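Local coordinates for protein putative nitroreductase (Thermotoga maritima, PDB 1VKW) that is a putative nitroreductase, probably acting as an oxidoreductase of the FMN-dependent nitroreductase superfamily, at residues 44-49 against 84-89; 53-58 against 78-83; 63-68 against 110-115. One frame throughout, in Å; residues are numbered along the deposited sequence.

Contact 1 of 3, residues 44-49 against 84-89; sequences LLVKFI and GEQIVL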
loop_
_atom_site.group_PDB
_atom_site.type_symbol
_atom_site.label_atom_id
_atom_site.label_comp_id
_atom_site.label_asym_id
_atom_site.label_seq_id
_atom_site.Cartn_x
_atom_site.Cartn_y
_atom_site.Cartn_z
ATOM N N LEU A 44 4.191 10.056 -9.909
ATOM C CA LEU A 44 4.145 8.626 -9.624
ATOM C C LEU A 44 3.151 7.958 -10.567
ATOM O O LEU A 44 2.004 8.390 -10.662
ATOM C CB LEU A 44 3.741 8.373 -8.163
ATOM C CG LEU A 44 3.556 6.915 -7.709
ATOM C CD1 LEU A 44 4.846 6.109 -7.860
ATOM C CD2 LEU A 44 3.048 6.848 -6.263
ATOM N N LEU A 45 3.593 6.919 -11.270
ATOM C CA LEU A 45 2.682 6.115 -12.078
ATOM C C LEU A 45 1.925 5.184 -11.142
ATOM O O LEU A 45 2.538 4.412 -10.389
ATOM C CB LEU A 45 3.430 5.304 -13.143
ATOM C CG LEU A 45 2.551 4.735 -14.266
ATOM C CD1 LEU A 45 2.220 5.823 -15.276
ATOM C CD2 LEU A 45 3.230 3.558 -14.960
ATOM N N VAL A 46 0.597 5.270 -11.179
ATOM C CA VAL A 46 -0.251 4.456 -10.306
ATOM C C VAL A 46 -1.061 3.471 -11.141
ATOM O O VAL A 46 -1.606 3.833 -12.181
ATOM C CB VAL A 46 -1.187 5.338 -9.407
ATOM C CG1 VAL A 46 -2.289 6.025 -10.217
ATOM C CG2 VAL A 46 -1.789 4.507 -8.277
ATOM N N LYS A 47 -1.102 2.215 -10.697
ATOM C CA LYS A 47 -1.980 1.216 -11.300
ATOM C C LYS A 47 -3.372 1.371 -10.691
ATOM O O LYS A 47 -3.508 1.646 -9.499
ATOM C CB LYS A 47 -1.453 -0.191 -11.029
ATOM C CG LYS A 47 -2.292 -1.288 -11.659
ATOM C CD LYS A 47 -2.013 -1.421 -13.135
ATOM C CE LYS A 47 -2.784 -2.595 -13.727
ATOM N NZ LYS A 47 -2.365 -2.861 -15.131
ATOM N N PHE A 48 -4.404 1.209 -11.508
ATOM C CA PHE A 48 -5.771 1.228 -11.002
ATOM C C PHE A 48 -6.586 0.099 -11.622
ATOM O O PHE A 48 -6.234 -0.433 -12.681
ATOM C CB PHE A 48 -6.426 2.601 -11.218
ATOM C CG PHE A 48 -6.461 3.061 -12.654
ATOM C CD1 PHE A 48 -7.485 2.666 -13.498
ATOM C CD2 PHE A 48 -5.498 3.933 -13.142
ATOM C CE1 PHE A 48 -7.537 3.116 -14.820
ATOM C CE2 PHE A 48 -5.534 4.374 -14.452
ATOM C CZ PHE A 48 -6.558 3.972 -15.296
ATOM N N ILE A 49 -7.661 -0.281 -10.942
ATOM C CA ILE A 49 -8.484 -1.399 -11.375
ATOM C C ILE A 49 -9.555 -0.937 -12.369
ATOM O O ILE A 49 -9.731 -1.553 -13.426
ATOM C CB ILE A 49 -9.132 -2.079 -10.151
ATOM C CG1 ILE A 49 -8.052 -2.655 -9.229
ATOM C CG2 ILE A 49 -10.079 -3.187 -10.588
ATOM C CD1 ILE A 49 -8.519 -2.883 -7.804
ATOM N N GLY A 84 -4.056 4.098 -2.850
ATOM C CA GLY A 84 -3.521 4.719 -1.646
ATOM C C GLY A 84 -2.273 4.033 -1.107
ATOM O O GLY A 84 -1.318 4.699 -0.709
ATOM N N GLU A 85 -2.263 2.704 -1.102
ATOM C CA GLU A 85 -1.088 1.987 -0.632
ATOM C C GLU A 85 0.081 2.102 -1.621
ATOM O O GLU A 85 1.232 2.107 -1.197
ATOM C CB GLU A 85 -1.423 0.538 -0.278
ATOM C CG GLU A 85 -0.286 -0.241 0.386
ATOM C CD GLU A 85 0.119 0.240 1.774
ATOM O OE1 GLU A 85 -0.467 1.210 2.294
ATOM O OE2 GLU A 85 1.038 -0.374 2.370
ATOM N N GLN A 86 -0.199 2.239 -2.922
ATOM C CA GLN A 86 0.861 2.530 -3.886
ATOM C C GLN A 86 1.581 3.830 -3.528
ATOM O O GLN A 86 2.815 3.913 -3.587
ATOM C CB GLN A 86 0.304 2.593 -5.314
ATOM C CG GLN A 86 0.030 1.205 -5.897
ATOM C CD GLN A 86 -0.629 1.274 -7.250
ATOM O OE1 GLN A 86 0.033 1.550 -8.249
ATOM N NE2 GLN A 86 -1.942 1.047 -7.288
ATOM N N ILE A 87 0.803 4.836 -3.143
ATOM C CA ILE A 87 1.355 6.130 -2.723
ATOM C C ILE A 87 2.157 6.009 -1.418
ATOM O O ILE A 87 3.259 6.571 -1.305
ATOM C CB ILE A 87 0.223 7.180 -2.589
ATOM C CG1 ILE A 87 -0.458 7.397 -3.952
ATOM C CG2 ILE A 87 0.774 8.497 -2.054
ATOM C CD1 ILE A 87 -1.809 8.097 -3.868
ATOM N N VAL A 88 1.607 5.272 -0.451
ATOM C CA VAL A 88 2.296 4.995 0.824
ATOM C C VAL A 88 3.664 4.386 0.587
ATOM O O VAL A 88 4.667 4.832 1.153
ATOM C CB VAL A 88 1.465 4.043 1.727
ATOM C CG1 VAL A 88 2.310 3.466 2.870
ATOM C CG2 VAL A 88 0.265 4.768 2.293
ATOM N N LEU A 89 3.702 3.370 -0.261
ATOM C CA LEU A 89 4.943 2.668 -0.550
ATOM C C LEU A 89 5.940 3.544 -1.294
ATOM O O LEU A 89 7.148 3.422 -1.101
ATOM C CB LEU A 89 4.648 1.388 -1.344
ATOM C CG LEU A 89 3.953 0.297 -0.527
ATOM C CD1 LEU A 89 3.620 -0.902 -1.411
ATOM C CD2 LEU A 89 4.822 -0.125 0.674
HETATM O O HOH W 1 2.667 2.612 -8.182
#

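Contact 2 of 3, residues 53-58 against 78-83; sequences LDWKIN and VEYGFQ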
loop_
_atom_site.group_PDB
_atom_site.type_symbol
_atom_site.label_atom_id
_atom_site.label_comp_id
_atom_site.label_asym_id
_atom_site.label_seq_id
_atom_site.Cartn_x
_atom_site.Cartn_y
_atom_site.Cartn_z
ATOM N N LEU A 53 -8.351 7.613 -9.035
ATOM C CA LEU A 53 -8.958 8.605 -8.150
ATOM C C LEU A 53 -8.294 9.965 -8.290
ATOM O O LEU A 53 -7.259 10.094 -8.936
ATOM C CB LEU A 53 -8.906 8.128 -6.698
ATOM C CG LEU A 53 -9.687 6.837 -6.435
ATOM C CD1 LEU A 53 -9.661 6.535 -4.956
ATOM C CD2 LEU A 53 -11.127 6.914 -6.940
ATOM N N ASP A 54 -8.922 10.977 -7.696
ATOM C CA ASP A 54 -8.438 12.350 -7.750
ATOM C C ASP A 54 -7.671 12.663 -6.467
ATOM O O ASP A 54 -8.221 13.211 -5.509
ATOM C CB ASP A 54 -9.621 13.308 -7.937
ATOM C CG ASP A 54 -9.190 14.725 -8.233
ATOM O OD1 ASP A 54 -7.969 14.980 -8.317
ATOM O OD2 ASP A 54 -10.011 15.654 -8.399
ATOM N N TRP A 55 -6.390 12.310 -6.454
ATOM C CA TRP A 55 -5.583 12.448 -5.247
ATOM C C TRP A 55 -5.178 13.898 -4.987
ATOM O O TRP A 55 -4.819 14.649 -5.906
ATOM C CB TRP A 55 -4.367 11.518 -5.284
ATOM C CG TRP A 55 -4.786 10.094 -5.191
ATOM C CD1 TRP A 55 -4.928 9.213 -6.216
ATOM C CD2 TRP A 55 -5.175 9.396 -4.004
ATOM N NE1 TRP A 55 -5.353 7.996 -5.738
ATOM C CE2 TRP A 55 -5.519 8.082 -4.381
ATOM C CE3 TRP A 55 -5.260 9.745 -2.647
ATOM C CZ2 TRP A 55 -5.939 7.115 -3.457
ATOM C CZ3 TRP A 55 -5.669 8.781 -1.728
ATOM C CH2 TRP A 55 -6.007 7.484 -2.141
ATOM N N LYS A 56 -5.278 14.271 -3.714
ATOM C CA LYS A 56 -5.005 15.619 -3.245
ATOM C C LYS A 56 -3.950 15.535 -2.157
ATOM O O LYS A 56 -3.929 14.571 -1.380
ATOM C CB LYS A 56 -6.277 16.245 -2.680
ATOM C CG LYS A 56 -7.430 16.346 -3.674
ATOM C CD LYS A 56 -7.054 17.176 -4.896
ATOM C CE LYS A 56 -8.275 17.836 -5.528
ATOM N NZ LYS A 56 -9.370 16.867 -5.808
ATOM N N ILE A 57 -3.078 16.541 -2.117
ATOM C CA ILE A 57 -1.973 16.588 -1.164
ATOM C C ILE A 57 -2.050 17.900 -0.392
ATOM O O ILE A 57 -1.999 18.974 -0.991
ATOM C CB ILE A 57 -0.596 16.472 -1.893
ATOM C CG1 ILE A 57 -0.586 15.330 -2.924
ATOM C CG2 ILE A 57 0.529 16.243 -0.889
ATOM C CD1 ILE A 57 -0.884 15.773 -4.353
ATOM N N ASN A 58 -2.199 17.809 0.930
ATOM C CA ASN A 58 -2.207 18.989 1.789
ATOM C C ASN A 58 -0.894 19.104 2.560
ATOM O O ASN A 58 -0.578 18.248 3.388
ATOM C CB ASN A 58 -3.388 18.954 2.768
ATOM C CG ASN A 58 -3.550 20.263 3.544
ATOM O OD1 ASN A 58 -3.832 20.255 4.743
ATOM N ND2 ASN A 58 -3.373 21.391 2.860
ATOM N N VAL A 78 -12.063 -0.423 -2.448
ATOM C CA VAL A 78 -10.905 -1.261 -2.834
ATOM C C VAL A 78 -9.932 -0.415 -3.665
ATOM O O VAL A 78 -8.720 -0.453 -3.441
ATOM C CB VAL A 78 -11.345 -2.546 -3.599
ATOM C CG1 VAL A 78 -10.159 -3.289 -4.182
ATOM C CG2 VAL A 78 -12.090 -3.473 -2.686
ATOM N N GLU A 79 -10.480 0.360 -4.602
ATOM C CA GLU A 79 -9.715 1.294 -5.420
ATOM C C GLU A 79 -8.931 2.263 -4.553
ATOM O O GLU A 79 -7.749 2.498 -4.800
ATOM C CB GLU A 79 -10.660 2.083 -6.353
ATOM C CG GLU A 79 -9.972 2.752 -7.534
ATOM C CD GLU A 79 -9.471 1.742 -8.554
ATOM O OE1 GLU A 79 -10.302 1.197 -9.314
ATOM O OE2 GLU A 79 -8.251 1.498 -8.595
ATOM N N TYR A 80 -9.599 2.833 -3.545
ATOM C CA TYR A 80 -8.958 3.773 -2.621
ATOM C C TYR A 80 -7.769 3.121 -1.903
ATOM O O TYR A 80 -6.665 3.671 -1.882
ATOM C CB TYR A 80 -9.974 4.334 -1.614
ATOM C CG TYR A 80 -9.495 5.607 -0.933
ATOM C CD1 TYR A 80 -9.771 6.853 -1.476
ATOM C CD2 TYR A 80 -8.739 5.560 0.236
ATOM C CE1 TYR A 80 -9.320 8.019 -0.873
ATOM C CE2 TYR A 80 -8.287 6.733 0.854
ATOM C CZ TYR A 80 -8.579 7.957 0.288
ATOM O OH TYR A 80 -8.136 9.126 0.879
ATOM N N GLY A 81 -7.990 1.935 -1.344
ATOM C CA GLY A 81 -6.919 1.171 -0.711
ATOM C C GLY A 81 -5.801 0.802 -1.669
ATOM O O GLY A 81 -4.629 0.940 -1.340
ATOM N N PHE A 82 -6.172 0.366 -2.870
ATOM C CA PHE A 82 -5.212 -0.089 -3.882
ATOM C C PHE A 82 -4.281 1.043 -4.340
ATOM O O PHE A 82 -3.055 0.899 -4.333
ATOM C CB PHE A 82 -5.978 -0.686 -5.069
ATOM C CG PHE A 82 -5.099 -1.350 -6.100
ATOM C CD1 PHE A 82 -4.451 -2.553 -5.813
ATOM C CD2 PHE A 82 -4.922 -0.778 -7.357
ATOM C CE1 PHE A 82 -3.640 -3.175 -6.768
ATOM C CE2 PHE A 82 -4.106 -1.389 -8.309
ATOM C CZ PHE A 82 -3.462 -2.592 -8.013
ATOM N N GLN A 83 -4.867 2.180 -4.702
ATOM C CA GLN A 83 -4.081 3.327 -5.143
ATOM C C GLN A 83 -3.367 3.995 -3.982
ATOM O O GLN A 83 -2.220 4.414 -4.120
ATOM C CB GLN A 83 -4.961 4.330 -5.890
ATOM C CG GLN A 83 -5.405 3.824 -7.246
ATOM C CD GLN A 83 -6.412 4.735 -7.920
ATOM O OE1 GLN A 83 -6.320 5.958 -7.830
ATOM N NE2 GLN A 83 -7.379 4.136 -8.603
#

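Contact 3 of 3, residues 63-68 against 110-115; sequences PSYIYA and PYIIVF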
loop_
_atom_site.group_PDB
_atom_site.type_symbol
_atom_site.label_atom_id
_atom_site.label_comp_id
_atom_site.label_asym_id
_atom_site.label_seq_id
_atom_site.Cartn_x
_atom_site.Cartn_y
_atom_site.Cartn_z
ATOM N N PRO A 63 0.212 17.289 10.697
ATOM C CA PRO A 63 1.067 16.726 9.658
ATOM C C PRO A 63 0.518 17.005 8.246
ATOM O O PRO A 63 -0.704 17.412 8.131
ATOM C CB PRO A 63 1.051 15.221 9.981
ATOM C CG PRO A 63 -0.283 14.992 10.591
ATOM C CD PRO A 63 -0.638 16.263 11.324
ATOM N N SER A 64 1.418 16.736 7.252
ATOM C CA SER A 64 1.002 16.697 5.851
ATOM C C SER A 64 0.186 15.440 5.620
ATOM O O SER A 64 0.478 14.380 6.204
ATOM C CB SER A 64 2.209 16.666 4.907
ATOM O OG SER A 64 3.016 17.813 5.045
ATOM N N TYR A 65 -0.815 15.535 4.747
ATOM C CA TYR A 65 -1.611 14.359 4.396
ATOM C C TYR A 65 -2.149 14.357 2.967
ATOM O O TYR A 65 -2.375 15.412 2.359
ATOM C CB TYR A 65 -2.759 14.157 5.392
ATOM C CG TYR A 65 -3.812 15.241 5.387
ATOM C CD1 TYR A 65 -4.857 15.219 4.469
ATOM C CD2 TYR A 65 -3.784 16.272 6.325
ATOM C CE1 TYR A 65 -5.838 16.204 4.466
ATOM C CE2 TYR A 65 -4.762 17.265 6.332
ATOM C CZ TYR A 65 -5.788 17.222 5.399
ATOM O OH TYR A 65 -6.762 18.197 5.391
ATOM N N ILE A 66 -2.346 13.142 2.463
ATOM C CA ILE A 66 -2.877 12.886 1.133
ATOM C C ILE A 66 -4.245 12.251 1.302
ATOM O O ILE A 66 -4.488 11.534 2.277
ATOM C CB ILE A 66 -1.925 11.946 0.358
ATOM C CG1 ILE A 66 -0.667 12.698 -0.066
ATOM C CG2 ILE A 66 -2.599 11.351 -0.881
ATOM C CD1 ILE A 66 0.438 11.803 -0.580
ATOM N N TYR A 67 -5.138 12.519 0.357
ATOM C CA TYR A 67 -6.470 11.943 0.380
ATOM C C TYR A 67 -7.171 12.118 -0.962
ATOM O O TYR A 67 -6.736 12.896 -1.814
ATOM C CB TYR A 67 -7.315 12.617 1.452
ATOM C CG TYR A 67 -7.571 14.067 1.143
ATOM C CD1 TYR A 67 -6.601 15.031 1.400
ATOM C CD2 TYR A 67 -8.765 14.470 0.559
ATOM C CE1 TYR A 67 -6.819 16.364 1.106
ATOM C CE2 TYR A 67 -8.999 15.806 0.265
ATOM C CZ TYR A 67 -8.021 16.750 0.540
ATOM O OH TYR A 67 -8.242 18.078 0.248
ATOM N N ALA A 68 -8.276 11.403 -1.127
ATOM C CA ALA A 68 -9.134 11.559 -2.293
ATOM C C ALA A 68 -10.573 11.295 -1.887
ATOM O O ALA A 68 -10.836 10.680 -0.853
ATOM C CB ALA A 68 -8.706 10.605 -3.402
ATOM N N PRO A 110 -12.686 8.523 2.975
ATOM C CA PRO A 110 -12.656 7.376 3.897
ATOM C C PRO A 110 -11.507 7.449 4.909
ATOM O O PRO A 110 -11.705 7.234 6.106
ATOM C CB PRO A 110 -12.469 6.163 2.964
ATOM C CG PRO A 110 -12.631 6.668 1.574
ATOM C CD PRO A 110 -12.366 8.124 1.591
ATOM N N TYR A 111 -10.313 7.738 4.411
ATOM C CA TYR A 111 -9.133 7.854 5.247
ATOM C C TYR A 111 -8.230 8.946 4.692
ATOM O O TYR A 111 -8.258 9.233 3.495
ATOM C CB TYR A 111 -8.348 6.533 5.259
ATOM C CG TYR A 111 -9.092 5.335 5.815
ATOM C CD1 TYR A 111 -9.008 5.002 7.164
ATOM C CD2 TYR A 111 -9.859 4.522 4.987
ATOM C CE1 TYR A 111 -9.681 3.895 7.677
ATOM C CE2 TYR A 111 -10.540 3.415 5.487
ATOM C CZ TYR A 111 -10.446 3.103 6.831
ATOM O OH TYR A 111 -11.122 2.008 7.331
ATOM N N ILE A 112 -7.427 9.551 5.556
ATOM C CA ILE A 112 -6.285 10.316 5.076
ATOM C C ILE A 112 -5.029 9.472 5.280
ATOM O O ILE A 112 -5.023 8.513 6.055
ATOM C CB ILE A 112 -6.167 11.706 5.758
ATOM C CG1 ILE A 112 -5.870 11.581 7.255
ATOM C CG2 ILE A 112 -7.436 12.513 5.532
ATOM C CD1 ILE A 112 -5.556 12.893 7.943
ATOM N N ILE A 113 -3.983 9.816 4.545
ATOM C CA ILE A 113 -2.675 9.231 4.749
ATOM C C ILE A 113 -1.762 10.374 5.170
ATOM O O ILE A 113 -1.374 11.197 4.346
ATOM C CB ILE A 113 -2.173 8.575 3.454
ATOM C CG1 ILE A 113 -3.169 7.522 2.962
ATOM C CG2 ILE A 113 -0.802 7.949 3.677
ATOM C CD1 ILE A 113 -2.946 7.110 1.514
ATOM N N VAL A 114 -1.456 10.455 6.458
ATOM C CA VAL A 114 -0.523 11.468 6.931
ATOM C C VAL A 114 0.888 10.972 6.655
ATOM O O VAL A 114 1.119 9.767 6.586
ATOM C CB VAL A 114 -0.710 11.818 8.434
ATOM C CG1 VAL A 114 -2.095 12.432 8.677
ATOM C CG2 VAL A 114 -0.494 10.603 9.339
ATOM N N PHE A 115 1.828 11.890 6.472
ATOM C CA PHE A 115 3.211 11.496 6.231
ATOM C C PHE A 115 4.216 12.571 6.634
ATOM O O PHE A 115 3.858 13.730 6.820
ATOM C CB PHE A 115 3.411 11.103 4.763
ATOM C CG PHE A 115 3.237 12.243 3.792
ATOM C CD1 PHE A 115 1.969 12.734 3.494
ATOM C CD2 PHE A 115 4.341 12.813 3.161
ATOM C CE1 PHE A 115 1.803 13.774 2.592
ATOM C CE2 PHE A 115 4.180 13.847 2.254
ATOM C CZ PHE A 115 2.909 14.335 1.971
HETATM O O HOH W 2 4.312 16.019 8.251
#

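Contact 1 of 3, residues 44-49 against 84-89
The flat side-chain amide of Gln-86 meets the backbone of Lys-47 with its two polar ends and carries Val-46 over one face. CG2 of Val-46 stands 3.5 Å from OE1 of Gln-86 and nearly as close to CD and NE2; the methyl sits over the face, displaced toward the OE1/NE2 end, and the two side chains cross at about a right angle. CB of Lys-47 lies past the OE1/NE2 end, a little to the other side of the amide plane, 3.6 Å from Gln-86 OE1. In the amide plane the contact is polar. Lys-47 N donates to Gln-86 OE1 over 2.8 Å, arriving on a lone pair in the carbonyl plane, and Gln-86 NE2 returns an equally short bond of 2.8 Å to Lys-47 O. Both are fairly straight, near 160° at the hydrogen. The amide thus pairs with the N-H and C=O of a single extended residue, much as a neighbouring strand would. The glutamine gets there by an extended chain beyond CG (chi2 175°), which carries its amide out from helix 74-93. A water, on the other side of OE1 from Lys-47 N, donates to Gln-86 OE1 at 2.8 Å and to Leu-45 O at 2.9 Å. Farther along, CD2 of Leu-44, 4.2 Å from Ile-87 CG1, adds an apolar contact between the start of the loop and the helix. The amine of Lys-47 leads off to a salt bridge with Glu-201. The contact therefore ties the irregular chain following helix 35-43 to the long helix. Because Phe-82 O takes a further bond from NE2, the buried amide has partners for both its oxygen and nitrogen, and the bonds at its two ends leave it little freedom to flip.

Contact 2 of 3, residues 53-58 against 78-83
Gln-83 OE1 accepts two hydrogen bonds from the chain leading into strand 56-58. Leu-53 N reaches Gln-83 OE1 at 2.9 Å, in the carbonyl plane and on a lone pair. Trp-55 NE1 meets Gln-83 OE1 at 3.1 Å, tilted 22° from that plane, with the oxygen near the plane of the indole. The same amide is anchored at its nitrogen: Gln-83 NE2 donates to Glu-79 OE2 at 2.8 Å, meeting it from above the carboxylate plane, and also to Lys-51 O. With both ends engaged, the amide rotation is set, and Glu-79, one helical turn back, positions the glutamine that receives both donors. Here helix 74-93 packs against the lead-in to an outermost strand of the antiparallel sheet 56-58, 64-67, 112-116 and 97-101. Trp-55 CH2 projects over the centre of the Tyr-80 ring, 3.6 Å from Tyr-80 CZ, the planes inclined at 42°. Tyr-80 places its ring there with CG anti to the backbone N (chi1 -162°), and its hydroxyl goes on to bond Tyr-111 O and Ala-68 N. Leu-53 CD1 nestles against Tyr-80 CD1 at 3.5 Å, their side chains crossing at about a right angle, while Leu-53 CG lies 4.2 Å from Glu-79 CG.

Contact 3 of 3, residues 63-68 against 110-115
Tyr-65 and Ile-112 interlock on one side of the strand pair: the CD1 methyl of Ile-112 is a bump beneath the phenol, over one ring face and 4.3 Å from the Tyr-65 centroid, 26° off its normal. The tyrosine CG sits between backbone N and carbonyl carbon (chi1 66°), which swings the ring along the strand over Ile-112 instead of across Val-114. Val-114 CG1 fills the angle left beside it, 3.8 Å from Tyr-65 CB and 3.7 Å from Pro-63 CG, so that the methyl wedges between proline and tyrosine. With an alanine here in place of Tyr-65 the ring over Ile-112 CD1 is gone, which would probably open a gap beside the isoleucine and let its methyl turn.

The frame is an antiparallel pair at the middle of the four-stranded sheet, with 56-58 beyond 64-67 and 97-101 beyond 112-116. Ile-66 and Ile-113 form a hydrogen-bonded pair, each N giving 2.9 Å to the other's O; Tyr-65 and Val-114 are the non-hydrogen-bonded pair beside it, their CA atoms 4.0 Å apart. Phe-115 N also donates to Ser-64 O, and a water joins Ser-64 N to Phe-115 O.

On the reverse side, which holds Ser-64, Ile-66, Ile-113 and Phe-115, the Phe-115 ring leans across the neighbouring strand. Ser-64 CB presses on its face in a CH-pi contact, 4.0 Å from the centroid and offset toward the rim, while Ile-66 CG1 closes in obliquely at 3.8 Å from Phe-115 CE1. Helix 74-93 covers this side, with Ile-87 on Ile-66 and Val-88 on Ile-113, and Met-33 from a loop touches both Ser-64 and Phe-115.

Overall arrangement
Helix 74-93 is common ground: contacts 1 and 2 use successive turns of it, their centres about 8 Å apart, and contact 3 lies in the sheet it packs against. Contact 3 is about 9 Å from contact 2 and 14 Å from contact 1, centre to centre. The first segments follow one another along the chain, 44-49, 53-58 and 63-68, then come 78-83 and 84-89, and last 110-115, so contact 3 crosses the other two in sequence. Strands 56-58 and 64-67 are sheet neighbours, and a backbone bond of Lys-56 with Tyr-67 joins contact 2 to contact 3. Helix 74-93 thus holds the loop after helix 35-43 on one side and lies against the antiparallel sheet on another.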